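Local coordinates for protein transcriptional regulator, MarR family (Neisseria meningitidis serogroup B, PDB 3G3Z) that probably binds DNA as a dimeric transcription factor of the MarR family, regulating gene expression, at residues K22-G25 against N30-L33. Numbering follows the deposited sequence.
Sequences KWIG and NYNL
Asn-30, whose backbone packs against Ile-24, opens the next helix with a capping bond: its OD1 accepts from the backbone N of Leu-33 at 2.9 Å, almost straight at the hydrogen (165°), with the donor nearly in line with the side-chain C=O. This N-cap satisfies an N-H of the first helical turn that has no carbonyl partner earlier in the helix, and with chi1 at 63° the amide folds back over that turn. The CB of Asn-30 points away from 22-25, so its backbone is what meets Ile-24. Against it comes Ile-24, which touches 30-33 with both its branches. CG2 sits 3.4 Å from the carbonyl carbon C of Asn-30, while CG1, anti to the carbonyl carbon of Ile-24 (chi1 -68°), extends to CD1, which lies 3.8 Å from Tyr-31 CD2 and meets the ring obliquely. The hydroxyl of Tyr-31 is hydrogen-bonded to the carbonyl oxygen of Trp-55. The result illustrates a loop connection between two successive helices, packed round a buried Ile-24: the end of helix 5-25 is laid against the start of helix 31-43, where Ile-24 also touches Phe-34. Asn-32 and Leu-33 pack on helix 59-71, and Lys-22 forms a salt bridge with Glu-137 of the second subunit, consistent with a place between the subunit interface and the winged helix-turn-helix.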
ATOM      1  N   LYS A  22       5.922   5.629   5.654  1.00 18.35           N
ATOM      2  CA  LYS A  22       7.060   5.906   6.525  1.00 18.64           C
ATOM      3  C   LYS A  22       7.453   7.381   6.431  1.00 18.44           C
ATOM      4  O   LYS A  22       7.668   8.035   7.455  1.00 17.48           O
ATOM      5  CB  LYS A  22       8.233   5.009   6.152  1.00 20.74           C
ATOM      6  CG  LYS A  22       9.450   5.140   7.045  1.00 25.30           C
ATOM      7  CD  LYS A  22      10.595   4.295   6.497  1.00 29.55           C
ATOM      8  CE  LYS A  22      10.447   2.840   6.900  1.00 32.17           C
ATOM      9  NZ  LYS A  22      11.423   1.983   6.179  1.00 35.47           N
ATOM     10  N   TRP A  23       7.521   7.908   5.208  1.00 16.92           N
ATOM     11  CA  TRP A  23       7.792   9.329   5.019  1.00 18.41           C
ATOM     12  C   TRP A  23       6.748  10.192   5.742  1.00 16.61           C
ATOM     13  O   TRP A  23       7.103  11.126   6.456  1.00 18.82           O
ATOM     14  CB  TRP A  23       7.859   9.712   3.536  1.00 16.88           C
ATOM     15  CG  TRP A  23       8.074  11.159   3.385  1.00 15.17           C
ATOM     16  CD1 TRP A  23       9.268  11.822   3.447  1.00 15.52           C
ATOM     17  CD2 TRP A  23       7.066  12.164   3.215  1.00 15.07           C
ATOM     18  NE1 TRP A  23       9.067  13.171   3.295  1.00 14.28           N
ATOM     19  CE2 TRP A  23       7.725  13.408   3.159  1.00 14.75           C
ATOM     20  CE3 TRP A  23       5.672  12.131   3.101  1.00 12.95           C
ATOM     21  CZ2 TRP A  23       7.034  14.610   2.991  1.00 15.35           C
ATOM     22  CZ3 TRP A  23       4.991  13.320   2.932  1.00 11.25           C
ATOM     23  CH2 TRP A  23       5.667  14.539   2.878  1.00 11.28           C
ATOM     24  N   ILE A  24       5.468   9.874   5.552  1.00 15.98           N
ATOM     25  CA  ILE A  24       4.382  10.579   6.227  1.00 14.41           C
ATOM     26  C   ILE A  24       4.606  10.563   7.741  1.00 16.02           C
ATOM     27  O   ILE A  24       4.416  11.584   8.413  1.00 12.67           O
ATOM     28  CB  ILE A  24       2.983   9.974   5.894  1.00 13.67           C
ATOM     29  CG1 ILE A  24       2.615  10.232   4.424  1.00 12.82           C
ATOM     30  CG2 ILE A  24       1.920  10.553   6.813  1.00 11.65           C
ATOM     31  CD1 ILE A  24       1.258   9.633   3.956  1.00  6.76           C
ATOM     32  N   GLY A  25       5.026   9.407   8.261  1.00 15.86           N
ATOM     33  CA  GLY A  25       5.244   9.235   9.698  1.00 17.94           C
ATOM     34  C   GLY A  25       6.377  10.104  10.216  1.00 18.21           C
ATOM     35  O   GLY A  25       6.367  10.512  11.375  1.00 18.11           O
ATOM     36  N   ASN A  30       0.093  10.690  10.172  1.00 20.56           N
ATOM     37  CA  ASN A  30      -0.240   9.396   9.615  1.00 18.11           C
ATOM     38  C   ASN A  30      -0.999   9.600   8.309  1.00 19.10           C
ATOM     39  O   ASN A  30      -1.340  10.744   7.946  1.00 15.33           O
ATOM     40  CB  ASN A  30      -0.995   8.521  10.623  1.00 15.70           C
ATOM     41  CG  ASN A  30      -2.339   9.097  11.024  1.00 19.28           C
ATOM     42  OD1 ASN A  30      -2.918   9.923  10.320  1.00 23.01           O
ATOM     43  ND2 ASN A  30      -2.849   8.650  12.164  1.00 13.52           N
ATOM     44  N   TYR A  31      -1.235   8.496   7.605  1.00 16.50           N
ATOM     45  CA  TYR A  31      -1.835   8.524   6.278  1.00 17.18           C
ATOM     46  C   TYR A  31      -3.193   9.211   6.291  1.00 16.12           C
ATOM     47  O   TYR A  31      -3.458  10.073   5.466  1.00 18.97           O
ATOM     48  CB  TYR A  31      -1.947   7.095   5.732  1.00 16.33           C
ATOM     49  CG  TYR A  31      -2.454   7.018   4.317  1.00 16.06           C
ATOM     50  CD1 TYR A  31      -3.810   6.805   4.058  1.00 16.88           C
ATOM     51  CD2 TYR A  31      -1.587   7.158   3.239  1.00 18.01           C
ATOM     52  CE1 TYR A  31      -4.293   6.752   2.765  1.00 14.96           C
ATOM     53  CE2 TYR A  31      -2.059   7.102   1.933  1.00 22.46           C
ATOM     54  CZ  TYR A  31      -3.419   6.879   1.708  1.00 21.83           C
ATOM     55  OH  TYR A  31      -3.905   6.807   0.430  1.00 19.27           O
ATOM     56  N   ASN A  32      -4.040   8.833   7.242  1.00 16.63           N
ATOM     57  CA  ASN A  32      -5.384   9.397   7.344  1.00 17.82           C
ATOM     58  C   ASN A  32      -5.382  10.922   7.531  1.00 16.18           C
ATOM     59  O   ASN A  32      -6.145  11.619   6.884  1.00 21.87           O
ATOM     60  CB  ASN A  32      -6.168   8.707   8.474  1.00 17.30           C
ATOM     61  CG  ASN A  32      -6.279   7.201   8.281  1.00 19.98           C
ATOM     62  OD1 ASN A  32      -6.526   6.454   9.238  1.00 17.24           O
ATOM     63  ND2 ASN A  32      -6.113   6.747   7.046  1.00 18.75           N
ATOM     64  N   LEU A  33      -4.527  11.428   8.418  1.00 15.86           N
ATOM     65  CA  LEU A  33      -4.394  12.869   8.650  1.00 17.37           C
ATOM     66  C   LEU A  33      -3.817  13.588   7.442  1.00 15.82           C
ATOM     67  O   LEU A  33      -4.264  14.686   7.075  1.00 15.33           O
ATOM     68  CB  LEU A  33      -3.479  13.120   9.857  1.00 16.94           C
ATOM     69  CG  LEU A  33      -4.121  12.996  11.231  1.00 22.27           C
ATOM     70  CD1 LEU A  33      -3.050  12.715  12.282  1.00 24.21           C
ATOM     71  CD2 LEU A  33      -4.915  14.271  11.552  1.00 22.00           C
TER